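Local coordinates for protein alpha-11 giardin (PDB 2II2) that binds calcium and, as an annexin, probably associates with phosphatidylserine-containing membranes, and may help the parasite attach and maintain its ventral-disc cytoskeleton, at residues 62-67 against 293-298; 208-213 against 221-226; 39-44 against 71-76; 146-151 against 182-187. All coordinates share one frame; numbering follows the deposited sequence. Where two conformers were deposited one is given.

In this all-helical annexin, contact 2 is buried, contact 4 lies at the surface, and contacts 1 and 3 are partly buried. The chemistry follows the location: contact 2 is apolar packing with no hydrogen bond between its segments, whereas contact 4 relies on backbone, arginine and water-mediated bonds. Contacts 1 and 3 use the two ends of helix 64-73, with centres about 19 Å apart; the first engages its opening turn through an asparagine, the second its far end through an arginine and waters. Contacts 2 and 4 meet directly: helix 175-184, which carries one side of contact 4, packs through Ile-182 against Ala-225 and His-226 of contact 2. Contacts 1 and 4 lie on opposite sides of the chain's centre.

Contact 1: 62-67 against 293-298; sequences NGPYED and ANKVNF
Asn-294 supplies the polar half of this contact. Its ND2 donates to Asn-62 O over 3.2 Å, in the carbonyl plane on a lone pair, with the acceptor 9° out of the amide plane. Its backbone O accepts a weak, 3.3 Å bond from Tyr-65 N in the first turn of helix 64-73, beside Glu-66, a calcium ligand in another crystal structure. At the other end of the amide, Lys-295 NZ donates to Asn-294 OD1 at 3.0 Å and salt-bridges Glu-292 and Asp-250.

The apolar half centres on Pro-64. Its ring crosses the Asn-294 side chain at about a right angle, and its CG lies 3.5 Å from Lys-295 CG. Tyr-65 CD1 touches Asn-297 CB at 3.7 Å, while Asn-297 O lies at the ring edge; ring and Asn-297 amide planes are 71° apart, and Asn-297 ND2 is hydrogen-bonded to Glu-22.

Bonds at both ends should fix the rotation of the Asn-294 amide and probably secure its loop to the helix start.

Contact 2: 208-213 against 221-226; sequences AIETRY and GLCIAH
The bond from Tyr-213 N to Ile-209 O, 2.9 Å long, closes the last turn of helix 205-212 and holds together the two residues that meet Leu-222. Ile-209 O also lies at the edge of the Tyr-213 ring, in its plane. No hydrogen bond crosses between the two segments, so the contact rests on packing. Leu-222 CD1 makes a CH-pi contact over one face of the Tyr-213 ring, 3.6 Å from the centroid and 22° off the ring normal. The methyl is displaced toward the rim, as its 3.3 Å approach to Tyr-213 CE1 confirms. Tyr-213 OH is hydrogen-bonded to His-175 ND1.

Helical residues 208-212 and 221-226 belong to a helix-turn-helix pair of the annexin fold: their axes approach to 9.8 Å and run nearly antiparallel, at 167°. Between them, Ile-209 CG2, placed anti to its own nitrogen, reaches both Leu-222 CB and Cys-223 SG, each at 3.8 Å. On the other branch, Ile-209 CD1 packs on Leu-222 CB at 4.0 Å, with His-226 CB farther off at 4.4 Å. Cys-223 SG also touches the aliphatic part of Glu-210, 3.9 Å from its CG; the carboxylate beyond is hydrogen-bonded through OE2 to Tyr-238. Leu-222 also packs against Val-178 and Val-179 of helix 175-184.

Contact 3: 39-44 against 71-76; sequences ELRTQF and LGWDCN. With SO4 (sulfate ion), chain B.
Arg-41 reaches from helix 34-48 along Trp-73 to the turn that follows it. Its CG stands anti to the carbonyl carbon (chi1 -66°) and passes 4.0 Å from Trp-73 CE3, the two side chains sliding past each other in opposite directions. A bend further out (chi3 -67°) turns the guanidinium toward the turn, with Asp-74 CA over one face and Cys-75 SG at the edge, in plane, 3.4 Å from Arg-41 NH2. Arg-41 NE comes within 3.0 Å of Trp-73 O, but at too poor an angle for a hydrogen bond; a water bridges instead, accepting from Arg-41 NH2 at 2.8 Å and donating to Trp-73 O at 2.7 Å.

Residues 74-75 form the short connection between helices 64-73 and 76-89 in this annexin fold, with Cys-75 as N-cap of the second. Asp-74 OD1 accepts a weak bond from Cys-75 N, while OD2 is bonded to Ser-78. The salt bridge from Asp-74 OD1 to Arg-41 NH2 is long, 3.9 Å: OD1 lies well out of the guanidinium plane, so the attraction is one of charge and no N-H points at it. A second water donates to OD1 and accepts weakly from Arg-41 NH1. Leu-40 CD2 touches Trp-73 CZ3 at 4.0 Å, while the indole NE1 is bonded to Thr-29. Asn-76 N donates to O3 of a sulfate, probably from the crystallisation liquor, at 2.9 Å.

Contact 4: 146-151 against 182-187; sequences IRENRT and IITSTA
Thr-151 N donates to Thr-184 O at 3.1 Å, from a position tilted 21° out of the carbonyl plane, and marks the tight part of the contact. Here the backbones are in direct contact, with the CA atoms of Arg-150 and Thr-184 4.1 Å apart. Arg-150 CA makes a CA-H...O contact of 3.2 Å with Thr-184 O, and Thr-184 CA approaches Asn-149 O in the same way. Glu-148 and Thr-184 lie side by side, Glu-148 CB 3.8 Å from Thr-184 CG2; the carboxylate continues to a salt bridge with Arg-180. Within the contact, one water donates to both Glu-148 O and Ile-183 O.

The segments run from the end of helix 137-147 into an extended exit, and from the end of helix 175-184 into the turn before helix 187-201 of the annexin fold, where Thr-186 is the N-cap and its OG1 accepts from Glu-189 N.

Arg-150 NE gives Ser-185 O a short, nearly straight bond (2.7 Å, 171°) in the guanidinium plane, with a weak second one from NH2; two deposited conformers leave its permanence doubtful.

Exposed Asn-149, Thr-151 and Ala-187 form the looser side, where two waters donate to Thr-151 O; one accepts from Thr-186 N.

Contact 1: 62-67 against 293-298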
loop_
_atom_site.group_PDB
_atom_site.type_symbol
_atom_site.label_atom_id
_atom_site.label_comp_id
_atom_site.label_asym_id
_atom_site.label_seq_id
_atom_site.Cartn_x
_atom_site.Cartn_y
_atom_site.Cartn_z
ATOM N N ASN A 62 21.131 -1.076 0.470
ATOM C CA ASN A 62 19.838 -0.669 0.997
ATOM C C ASN A 62 19.243 0.513 0.229
ATOM O O ASN A 62 19.975 1.345 -0.344
ATOM C CB ASN A 62 19.948 -0.357 2.491
ATOM C CG ASN A 62 20.541 1.019 2.760
ATOM O OD1 ASN A 62 19.815 2.019 2.785
ATOM N ND2 ASN A 62 21.857 1.085 2.984
ATOM N N GLY A 63 17.910 0.546 0.183
ATOM C CA GLY A 63 17.224 1.573 -0.587
ATOM C C GLY A 63 15.963 1.022 -1.192
ATOM O O GLY A 63 15.550 -0.091 -0.866
ATOM N N PRO A 64 15.318 1.783 -2.078
ATOM C CA PRO A 64 14.046 1.351 -2.651
ATOM C C PRO A 64 14.114 0.108 -3.540
ATOM O O PRO A 64 13.143 -0.650 -3.590
ATOM C CB PRO A 64 13.537 2.600 -3.404
ATOM C CG PRO A 64 14.743 3.404 -3.665
ATOM C CD PRO A 64 15.691 3.140 -2.509
ATOM N N TYR A 65 15.217 -0.087 -4.264
ATOM C CA TYR A 65 15.375 -1.322 -5.017
ATOM C C TYR A 65 15.398 -2.536 -4.053
ATOM O O TYR A 65 14.682 -3.508 -4.241
ATOM C CB TYR A 65 16.621 -1.271 -5.925
ATOM C CG TYR A 65 16.851 -2.587 -6.637
ATOM C CD1 TYR A 65 16.286 -2.859 -7.889
ATOM C CD2 TYR A 65 17.566 -3.596 -6.018
ATOM C CE1 TYR A 65 16.461 -4.074 -8.504
ATOM C CE2 TYR A 65 17.757 -4.818 -6.630
ATOM C CZ TYR A 65 17.202 -5.064 -7.874
ATOM O OH TYR A 65 17.373 -6.276 -8.482
ATOM N N GLU A 66 16.203 -2.443 -2.985
ATOM C CA GLU A 66 16.199 -3.523 -2.000
ATOM C C GLU A 66 14.791 -3.709 -1.413
ATOM O O GLU A 66 14.338 -4.835 -1.249
ATOM C CB GLU A 66 17.154 -3.211 -0.838
ATOM C CG GLU A 66 17.414 -4.419 0.082
ATOM C CD GLU A 66 17.815 -4.042 1.494
ATOM O OE1 GLU A 66 16.926 -3.563 2.261
ATOM O OE2 GLU A 66 19.004 -4.217 1.833
ATOM N N ASP A 67 14.114 -2.607 -1.085
ATOM C CA ASP A 67 12.797 -2.664 -0.463
ATOM C C ASP A 67 11.804 -3.419 -1.336
ATOM O O ASP A 67 11.075 -4.256 -0.852
ATOM C CB ASP A 67 12.204 -1.269 -0.251
ATOM C CG ASP A 67 12.825 -0.499 0.881
ATOM O OD1 ASP A 67 13.564 -1.081 1.699
ATOM O OD2 ASP A 67 12.555 0.725 0.938
ATOM N N ALA A 293 22.543 5.183 -7.045
ATOM C CA ALA A 293 22.788 3.739 -7.091
ATOM C C ALA A 293 21.624 2.894 -6.563
ATOM O O ALA A 293 21.269 1.875 -7.168
ATOM C CB ALA A 293 24.093 3.392 -6.342
ATOM N N ASN A 294 21.020 3.324 -5.451
ATOM C CA ASN A 294 19.967 2.508 -4.834
ATOM C C ASN A 294 18.605 2.703 -5.468
ATOM O O ASN A 294 17.619 2.106 -5.010
ATOM C CB ASN A 294 19.894 2.669 -3.312
ATOM C CG ASN A 294 19.408 4.035 -2.867
ATOM O OD1 ASN A 294 19.051 4.904 -3.676
ATOM N ND2 ASN A 294 19.395 4.241 -1.540
ATOM N N LYS A 295 18.568 3.534 -6.513
ATOM C CA LYS A 295 17.339 3.778 -7.274
ATOM C C LYS A 295 17.418 3.389 -8.731
ATOM O O LYS A 295 16.381 3.237 -9.371
ATOM C CB LYS A 295 16.923 5.251 -7.178
ATOM C CG LYS A 295 16.494 5.630 -5.782
ATOM C CD LYS A 295 16.260 7.107 -5.650
ATOM C CE LYS A 295 16.057 7.542 -4.201
ATOM N NZ LYS A 295 17.305 7.316 -3.401
ATOM N N VAL A 296 18.629 3.275 -9.284
ATOM C CA VAL A 296 18.770 3.167 -10.737
ATOM C C VAL A 296 18.001 1.986 -11.350
ATOM O O VAL A 296 17.470 2.112 -12.467
ATOM C CB VAL A 296 20.242 3.168 -11.171
ATOM C CG1 VAL A 296 20.951 1.937 -10.677
ATOM C CG2 VAL A 296 20.345 3.273 -12.690
ATOM N N ASN A 297 17.938 0.861 -10.632
ATOM C CA ASN A 297 17.235 -0.312 -11.141
ATOM C C ASN A 297 15.811 -0.478 -10.646
ATOM O O ASN A 297 15.145 -1.468 -10.970
ATOM C CB ASN A 297 18.051 -1.580 -10.891
ATOM C CG ASN A 297 19.350 -1.552 -11.667
ATOM O OD1 ASN A 297 19.335 -1.473 -12.894
ATOM N ND2 ASN A 297 20.461 -1.622 -10.975
ATOM N N PHE A 298 15.329 0.484 -9.858
ATOM C CA PHE A 298 13.975 0.410 -9.320
ATOM C C PHE A 298 12.931 0.380 -10.427
ATOM O O PHE A 298 11.984 -0.411 -10.358
ATOM C CB PHE A 298 13.664 1.578 -8.361
ATOM C CG PHE A 298 12.230 1.559 -7.924
ATOM C CD1 PHE A 298 11.770 0.564 -7.044
ATOM C CD2 PHE A 298 11.302 2.420 -8.480
ATOM C CE1 PHE A 298 10.448 0.479 -6.700
ATOM C CE2 PHE A 298 9.950 2.334 -8.137
ATOM C CZ PHE A 298 9.537 1.349 -7.262
HETATM O O HOH W 1 18.209 -0.261 -2.921
#

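Contact 2: 208-213 against 221-226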
loop_
_atom_site.group_PDB
_atom_site.type_symbol
_atom_site.label_atom_id
_atom_site.label_comp_id
_atom_site.label_asym_id
_atom_site.label_seq_id
_atom_site.Cartn_x
_atom_site.Cartn_y
_atom_site.Cartn_z
ATOM N N ALA A 208 -12.695 17.005 -3.221
ATOM C CA ALA A 208 -13.183 17.607 -1.979
ATOM C C ALA A 208 -12.251 17.284 -0.800
ATOM O O ALA A 208 -11.941 18.163 -0.003
ATOM C CB ALA A 208 -14.594 17.191 -1.717
ATOM N N ILE A 209 -11.814 16.030 -0.703
ATOM C CA ILE A 209 -10.848 15.679 0.344
ATOM C C ILE A 209 -9.537 16.463 0.206
ATOM O O ILE A 209 -9.011 16.976 1.179
ATOM C CB ILE A 209 -10.571 14.167 0.319
ATOM C CG1 ILE A 209 -11.804 13.368 0.735
ATOM C CG2 ILE A 209 -9.412 13.797 1.219
ATOM C CD1 ILE A 209 -11.695 11.864 0.440
ATOM N N GLU A 210 -8.988 16.481 -1.003
ATOM C CA GLU A 210 -7.673 17.059 -1.194
ATOM C C GLU A 210 -7.694 18.571 -1.005
ATOM O O GLU A 210 -6.698 19.146 -0.566
ATOM C CB GLU A 210 -7.097 16.609 -2.536
ATOM C CG GLU A 210 -6.690 15.141 -2.524
ATOM C CD GLU A 210 -6.160 14.618 -3.833
ATOM O OE1 GLU A 210 -6.423 15.221 -4.887
ATOM O OE2 GLU A 210 -5.456 13.570 -3.821
ATOM N N THR A 211 -8.840 19.193 -1.274
ATOM C CA THR A 211 -8.980 20.621 -1.002
ATOM C C THR A 211 -9.068 20.900 0.493
ATOM O O THR A 211 -8.463 21.873 0.994
ATOM C CB THR A 211 -10.206 21.213 -1.733
ATOM O OG1 THR A 211 -9.939 21.168 -3.143
ATOM C CG2 THR A 211 -10.524 22.667 -1.292
ATOM N N ARG A 212 -9.804 20.049 1.207
ATOM C CA ARG A 212 -10.052 20.279 2.630
ATOM C C ARG A 212 -8.837 19.984 3.502
ATOM O O ARG A 212 -8.565 20.696 4.450
ATOM C CB ARG A 212 -11.203 19.403 3.118
ATOM C CG ARG A 212 -11.350 19.399 4.629
ATOM C CD ARG A 212 -11.713 20.758 5.193
ATOM N NE ARG A 212 -13.141 20.939 5.038
ATOM C CZ ARG A 212 -13.859 21.899 5.618
ATOM N NH1 ARG A 212 -13.272 22.799 6.403
ATOM N NH2 ARG A 212 -15.181 21.918 5.416
ATOM N N TYR A 213 -8.167 18.877 3.224
ATOM C CA TYR A 213 -7.110 18.390 4.117
ATOM C C TYR A 213 -5.756 18.792 3.606
ATOM O O TYR A 213 -5.224 18.203 2.674
ATOM C CB TYR A 213 -7.180 16.869 4.281
ATOM C CG TYR A 213 -8.322 16.463 5.160
ATOM C CD1 TYR A 213 -9.579 16.230 4.631
ATOM C CD2 TYR A 213 -8.154 16.335 6.538
ATOM C CE1 TYR A 213 -10.627 15.881 5.456
ATOM C CE2 TYR A 213 -9.190 15.989 7.355
ATOM C CZ TYR A 213 -10.433 15.754 6.812
ATOM O OH TYR A 213 -11.512 15.377 7.609
ATOM N N GLY A 221 -4.758 9.420 3.020
ATOM C CA GLY A 221 -5.385 8.272 3.685
ATOM C C GLY A 221 -6.901 8.217 3.458
ATOM O O GLY A 221 -7.485 7.146 3.222
ATOM N N LEU A 222 -7.543 9.382 3.554
ATOM C CA LEU A 222 -8.977 9.427 3.295
ATOM C C LEU A 222 -9.278 9.047 1.865
ATOM O O LEU A 222 -10.240 8.348 1.598
ATOM C CB LEU A 222 -9.538 10.833 3.593
ATOM C CG LEU A 222 -9.687 11.156 5.071
ATOM C CD1 LEU A 222 -9.890 12.636 5.219
ATOM C CD2 LEU A 222 -10.880 10.365 5.688
ATOM N N CYS A 223 -8.461 9.509 0.914
ATOM C CA CYS A 223 -8.697 9.125 -0.477
ATOM C C CYS A 223 -8.507 7.621 -0.697
ATOM O O CYS A 223 -9.193 7.031 -1.517
ATOM C CB CYS A 223 -7.789 9.902 -1.423
ATOM S SG CYS A 223 -8.247 11.622 -1.652
ATOM N N ILE A 224 -7.544 7.013 -0.009
ATOM C CA ILE A 224 -7.338 5.582 -0.140
ATOM C C ILE A 224 -8.579 4.818 0.358
ATOM O O ILE A 224 -9.066 3.856 -0.280
ATOM C CB ILE A 224 -6.052 5.125 0.571
ATOM C CG1 ILE A 224 -4.835 5.585 -0.228
ATOM C CG2 ILE A 224 -6.032 3.618 0.759
ATOM C CD1 ILE A 224 -3.514 5.437 0.498
ATOM N N ALA A 225 -9.068 5.211 1.534
ATOM C CA ALA A 225 -10.247 4.536 2.089
ATOM C C ALA A 225 -11.473 4.704 1.189
ATOM O O ALA A 225 -12.231 3.751 0.937
ATOM C CB ALA A 225 -10.531 5.006 3.487
ATOM N N HIS A 226 -11.664 5.918 0.698
ATOM C CA HIS A 226 -12.712 6.234 -0.282
ATOM C C HIS A 226 -12.598 5.345 -1.513
ATOM O O HIS A 226 -13.546 4.678 -1.907
ATOM C CB HIS A 226 -12.550 7.723 -0.646
ATOM C CG HIS A 226 -13.160 8.106 -1.954
ATOM N ND1 HIS A 226 -14.521 8.151 -2.163
ATOM C CD2 HIS A 226 -12.571 8.422 -3.128
ATOM C CE1 HIS A 226 -14.736 8.491 -3.422
ATOM N NE2 HIS A 226 -13.576 8.671 -4.022
#

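Contact 3: 39-44 against 71-76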
loop_
_atom_site.group_PDB
_atom_site.type_symbol
_atom_site.label_atom_id
_atom_site.label_comp_id
_atom_site.label_asym_id
_atom_site.label_seq_id
_atom_site.Cartn_x
_atom_site.Cartn_y
_atom_site.Cartn_z
ATOM N N GLU A 39 8.096 -21.532 -2.335
ATOM C CA GLU A 39 8.813 -22.820 -2.450
ATOM C C GLU A 39 10.305 -22.634 -2.704
ATOM O O GLU A 39 11.138 -23.332 -2.120
ATOM C CB GLU A 39 8.206 -23.689 -3.551
ATOM C CG GLU A 39 6.836 -24.240 -3.183
ATOM C CD GLU A 39 6.229 -25.168 -4.233
ATOM O OE1 GLU A 39 6.621 -25.133 -5.430
ATOM O OE2 GLU A 39 5.340 -25.959 -3.852
ATOM N N LEU A 40 10.647 -21.694 -3.578
ATOM C CA LEU A 40 12.033 -21.437 -3.901
ATOM C C LEU A 40 12.776 -20.964 -2.647
ATOM O O LEU A 40 13.882 -21.424 -2.373
ATOM C CB LEU A 40 12.117 -20.423 -5.027
ATOM C CG LEU A 40 13.491 -20.160 -5.623
ATOM C CD1 LEU A 40 13.303 -19.696 -7.064
ATOM C CD2 LEU A 40 14.260 -19.098 -4.837
ATOM N N ARG A 41 12.180 -20.057 -1.877
ATOM C CA ARG A 41 12.872 -19.601 -0.655
ATOM C C ARG A 41 13.110 -20.760 0.313
ATOM O O ARG A 41 14.157 -20.864 0.938
ATOM C CB ARG A 41 12.100 -18.462 0.043
ATOM C CG ARG A 41 12.052 -17.195 -0.756
ATOM C CD ARG A 41 11.499 -16.064 0.049
ATOM N NE ARG A 41 10.096 -16.222 0.389
ATOM C CZ ARG A 41 9.605 -16.287 1.623
ATOM N NH1 ARG A 41 10.396 -16.248 2.688
ATOM N NH2 ARG A 41 8.301 -16.357 1.790
ATOM N N THR A 42 12.129 -21.638 0.431
ATOM C CA THR A 42 12.273 -22.787 1.327
ATOM C C THR A 42 13.416 -23.694 0.921
ATOM O O THR A 42 14.276 -24.046 1.729
ATOM C CB THR A 42 10.960 -23.587 1.397
ATOM O OG1 THR A 42 9.948 -22.729 1.928
ATOM C CG2 THR A 42 11.077 -24.849 2.294
ATOM N N GLN A 43 13.464 -24.009 -0.358
ATOM C CA GLN A 43 14.514 -24.873 -0.871
ATOM C C GLN A 43 15.871 -24.171 -0.830
ATOM O O GLN A 43 16.897 -24.809 -0.579
ATOM C CB GLN A 43 14.204 -25.327 -2.301
ATOM C CG GLN A 43 13.074 -26.354 -2.435
ATOM C CD GLN A 43 13.210 -27.248 -3.681
ATOM O OE1 GLN A 43 12.243 -27.884 -4.101
ATOM N NE2 GLN A 43 14.405 -27.305 -4.258
ATOM N N PHE A 44 15.885 -22.863 -1.101
ATOM C CA PHE A 44 17.122 -22.090 -1.057
ATOM C C PHE A 44 17.768 -22.222 0.313
ATOM O O PHE A 44 18.989 -22.484 0.422
ATOM C CB PHE A 44 16.843 -20.628 -1.383
ATOM C CG PHE A 44 18.062 -19.771 -1.428
ATOM C CD1 PHE A 44 18.710 -19.495 -2.640
ATOM C CD2 PHE A 44 18.553 -19.195 -0.263
ATOM C CE1 PHE A 44 19.836 -18.681 -2.684
ATOM C CE2 PHE A 44 19.685 -18.383 -0.310
ATOM C CZ PHE A 44 20.329 -18.132 -1.525
ATOM N N LEU A 71 10.297 -6.952 -0.070
ATOM C CA LEU A 71 8.866 -7.067 0.142
ATOM C C LEU A 71 8.230 -8.020 -0.866
ATOM O O LEU A 71 7.438 -8.897 -0.487
ATOM C CB LEU A 71 8.197 -5.689 0.066
ATOM C CG LEU A 71 8.489 -4.701 1.196
ATOM C CD1 LEU A 71 7.839 -3.364 0.882
ATOM C CD2 LEU A 71 8.029 -5.218 2.582
ATOM N N GLY A 72 8.599 -7.871 -2.137
ATOM C CA GLY A 72 7.998 -8.675 -3.198
ATOM C C GLY A 72 8.314 -10.167 -3.061
ATOM O O GLY A 72 7.467 -11.005 -3.366
ATOM N N TRP A 73 9.516 -10.516 -2.603
ATOM C CA TRP A 73 9.875 -11.929 -2.398
ATOM C C TRP A 73 9.240 -12.585 -1.173
ATOM O O TRP A 73 9.240 -13.802 -1.068
ATOM C CB TRP A 73 11.406 -12.077 -2.326
ATOM C CG TRP A 73 12.023 -12.279 -3.648
ATOM C CD1 TRP A 73 12.608 -11.356 -4.468
ATOM C CD2 TRP A 73 12.100 -13.524 -4.330
ATOM N NE1 TRP A 73 13.060 -11.969 -5.617
ATOM C CE2 TRP A 73 12.762 -13.300 -5.559
ATOM C CE3 TRP A 73 11.696 -14.829 -4.011
ATOM C CZ2 TRP A 73 13.020 -14.328 -6.482
ATOM C CZ3 TRP A 73 11.963 -15.857 -4.938
ATOM C CH2 TRP A 73 12.600 -15.591 -6.155
ATOM N N ASP A 74 8.765 -11.776 -0.224
ATOM C CA ASP A 74 8.214 -12.330 1.016
ATOM C C ASP A 74 6.757 -12.766 0.820
ATOM O O ASP A 74 6.121 -12.432 -0.189
ATOM C CB ASP A 74 8.266 -11.240 2.106
ATOM C CG ASP A 74 8.281 -11.801 3.533
ATOM O OD1 ASP A 74 8.148 -13.031 3.729
ATOM O OD2 ASP A 74 8.456 -10.966 4.450
ATOM N N CYS A 75 6.230 -13.500 1.800
ATOM C CA CYS A 75 4.779 -13.710 1.898
ATOM C C CYS A 75 4.088 -12.394 2.275
ATOM O O CYS A 75 4.630 -11.591 3.056
ATOM C CB CYS A 75 4.457 -14.822 2.892
ATOM S SG CYS A 75 4.983 -16.433 2.265
ATOM N N ASN A 76 2.896 -12.168 1.719
ATOM C CA ASN A 76 2.260 -10.862 1.809
ATOM C C ASN A 76 1.970 -10.435 3.257
ATOM O O ASN A 76 2.163 -9.269 3.615
ATOM C CB ASN A 76 0.986 -10.899 0.979
ATOM C CG ASN A 76 0.301 -9.579 0.936
ATOM O OD1 ASN A 76 -0.671 -9.337 1.665
ATOM N ND2 ASN A 76 0.803 -8.695 0.088
HETATM S S SO4 B . 1.606 -15.512 -0.056
HETATM O O1 SO4 B . 0.334 -15.748 -0.740
HETATM O O2 SO4 B . 2.596 -16.451 -0.575
HETATM O O3 SO4 B . 2.054 -14.125 -0.220
HETATM O O4 SO4 B . 1.424 -15.790 1.374
HETATM O O HOH W 2 7.607 -15.995 -0.888
HETATM O O HOH W 3 9.240 -14.733 5.488
#

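Contact 4: 146-151 against 182-187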
loop_
_atom_site.group_PDB
_atom_site.type_symbol
_atom_site.label_atom_id
_atom_site.label_comp_id
_atom_site.label_asym_id
_atom_site.label_seq_id
_atom_site.Cartn_x
_atom_site.Cartn_y
_atom_site.Cartn_z
ATOM N N ILE A 146 -9.232 -1.177 11.673
ATOM C CA ILE A 146 -9.084 -2.483 12.281
ATOM C C ILE A 146 -10.223 -2.848 13.247
ATOM O O ILE A 146 -10.424 -4.018 13.531
ATOM C CB ILE A 146 -7.650 -2.726 12.836
ATOM C CG1 ILE A 146 -7.349 -1.818 14.025
ATOM C CG2 ILE A 146 -6.570 -2.628 11.689
ATOM C CD1 ILE A 146 -6.058 -2.237 14.788
ATOM N N ARG A 147 -10.991 -1.861 13.714
ATOM C CA ARG A 147 -12.080 -2.097 14.669
ATOM C C ARG A 147 -13.435 -2.320 14.025
ATOM O O ARG A 147 -14.235 -3.084 14.558
ATOM C CB ARG A 147 -12.190 -0.920 15.630
ATOM C CG ARG A 147 -11.139 -0.889 16.723
ATOM C CD ARG A 147 -11.120 0.440 17.461
ATOM N NE ARG A 147 -12.442 1.030 17.685
ATOM C CZ ARG A 147 -12.659 2.324 17.935
ATOM N NH1 ARG A 147 -11.643 3.193 17.999
ATOM N NH2 ARG A 147 -13.899 2.764 18.116
ATOM N N GLU A 148 -13.711 -1.630 12.918
ATOM C CA GLU A 148 -15.082 -1.523 12.432
ATOM C C GLU A 148 -15.347 -2.360 11.200
ATOM O O GLU A 148 -14.488 -2.488 10.321
ATOM C CB GLU A 148 -15.399 -0.063 12.105
ATOM C CG GLU A 148 -15.390 0.864 13.309
ATOM C CD GLU A 148 -16.634 0.704 14.155
ATOM O OE1 GLU A 148 -17.618 0.125 13.650
ATOM O OE2 GLU A 148 -16.630 1.172 15.310
ATOM N N ASN A 149 -16.584 -2.841 11.118
ATOM C CA ASN A 149 -17.048 -3.627 9.995
ATOM C C ASN A 149 -17.949 -2.790 9.102
ATOM O O ASN A 149 -18.392 -1.692 9.488
ATOM C CB ASN A 149 -17.807 -4.870 10.472
ATOM C CG ASN A 149 -16.987 -5.743 11.394
ATOM O OD1 ASN A 149 -15.783 -5.886 11.221
ATOM N ND2 ASN A 149 -17.651 -6.351 12.379
ATOM N N ARG A 150 -18.170 -3.292 7.888
ATOM C CA ARG A 150 -19.059 -2.663 6.910
ATOM C C ARG A 150 -20.490 -3.206 7.138
ATOM O O ARG A 150 -20.678 -4.412 7.328
ATOM C CB ARG A 150 -18.559 -2.937 5.467
ATOM C CG ARG A 150 -17.076 -2.486 5.154
ATOM C CD ARG A 150 -16.482 -3.020 3.801
ATOM N NE ARG A 150 -16.760 -2.113 2.682
ATOM C CZ ARG A 150 -16.360 -2.228 1.413
ATOM N NH1 ARG A 150 -15.597 -3.222 0.976
ATOM N NH2 ARG A 150 -16.722 -1.269 0.570
ATOM N N THR A 151 -21.488 -2.318 7.181
ATOM C CA THR A 151 -22.885 -2.692 7.339
ATOM C C THR A 151 -23.732 -1.679 6.582
ATOM O O THR A 151 -23.407 -0.492 6.540
ATOM C CB THR A 151 -23.354 -2.721 8.824
ATOM O OG1 THR A 151 -23.211 -1.435 9.419
ATOM C CG2 THR A 151 -22.607 -3.748 9.667
ATOM N N ILE A 182 -16.971 6.422 5.854
ATOM C CA ILE A 182 -16.289 5.752 4.748
ATOM C C ILE A 182 -15.921 4.306 5.101
ATOM O O ILE A 182 -16.210 3.376 4.346
ATOM C CB ILE A 182 -15.040 6.537 4.342
ATOM C CG1 ILE A 182 -15.418 7.904 3.766
ATOM C CG2 ILE A 182 -14.249 5.784 3.299
ATOM C CD1 ILE A 182 -14.257 8.855 3.603
ATOM N N ILE A 183 -15.294 4.127 6.266
ATOM C CA ILE A 183 -14.800 2.808 6.663
ATOM C C ILE A 183 -15.890 1.756 6.882
ATOM O O ILE A 183 -15.633 0.556 6.687
ATOM C CB ILE A 183 -13.891 2.897 7.948
ATOM C CG1 ILE A 183 -12.590 3.642 7.673
ATOM C CG2 ILE A 183 -13.720 1.521 8.634
ATOM C CD1 ILE A 183 -11.622 2.877 6.851
ATOM N N THR A 184 -17.085 2.195 7.276
ATOM C CA THR A 184 -18.163 1.254 7.552
ATOM C C THR A 184 -19.140 1.094 6.399
ATOM O O THR A 184 -20.114 0.356 6.533
ATOM C CB THR A 184 -18.975 1.639 8.819
ATOM O OG1 THR A 184 -19.639 2.890 8.610
ATOM C CG2 THR A 184 -18.098 1.729 10.066
ATOM N N SER A 185 -18.905 1.745 5.266
ATOM C CA SER A 185 -19.827 1.624 4.136
ATOM C C SER A 185 -19.625 0.323 3.426
ATOM O O SER A 185 -18.493 -0.066 3.150
ATOM C CB SER A 185 -19.608 2.743 3.109
ATOM O OG SER A 185 -19.914 4.034 3.607
ATOM N N THR A 186 -20.734 -0.317 3.060
ATOM C CA THR A 186 -20.623 -1.408 2.109
ATOM C C THR A 186 -20.259 -0.862 0.720
ATOM O O THR A 186 -20.524 0.303 0.412
ATOM C CB THR A 186 -21.929 -2.208 1.992
ATOM O OG1 THR A 186 -22.933 -1.355 1.435
ATOM C CG2 THR A 186 -22.372 -2.750 3.334
ATOM N N ALA A 187 -19.698 -1.721 -0.121
ATOM C CA ALA A 187 -19.359 -1.301 -1.482
ATOM C C ALA A 187 -20.608 -0.882 -2.249
ATOM O O ALA A 187 -20.585 0.099 -2.989
ATOM C CB ALA A 187 -18.617 -2.398 -2.243
HETATM O O HOH W 4 -14.288 -1.791 7.632
HETATM O O HOH W 5 -22.990 1.087 4.185
HETATM O O HOH W 6 -22.425 1.410 8.492
#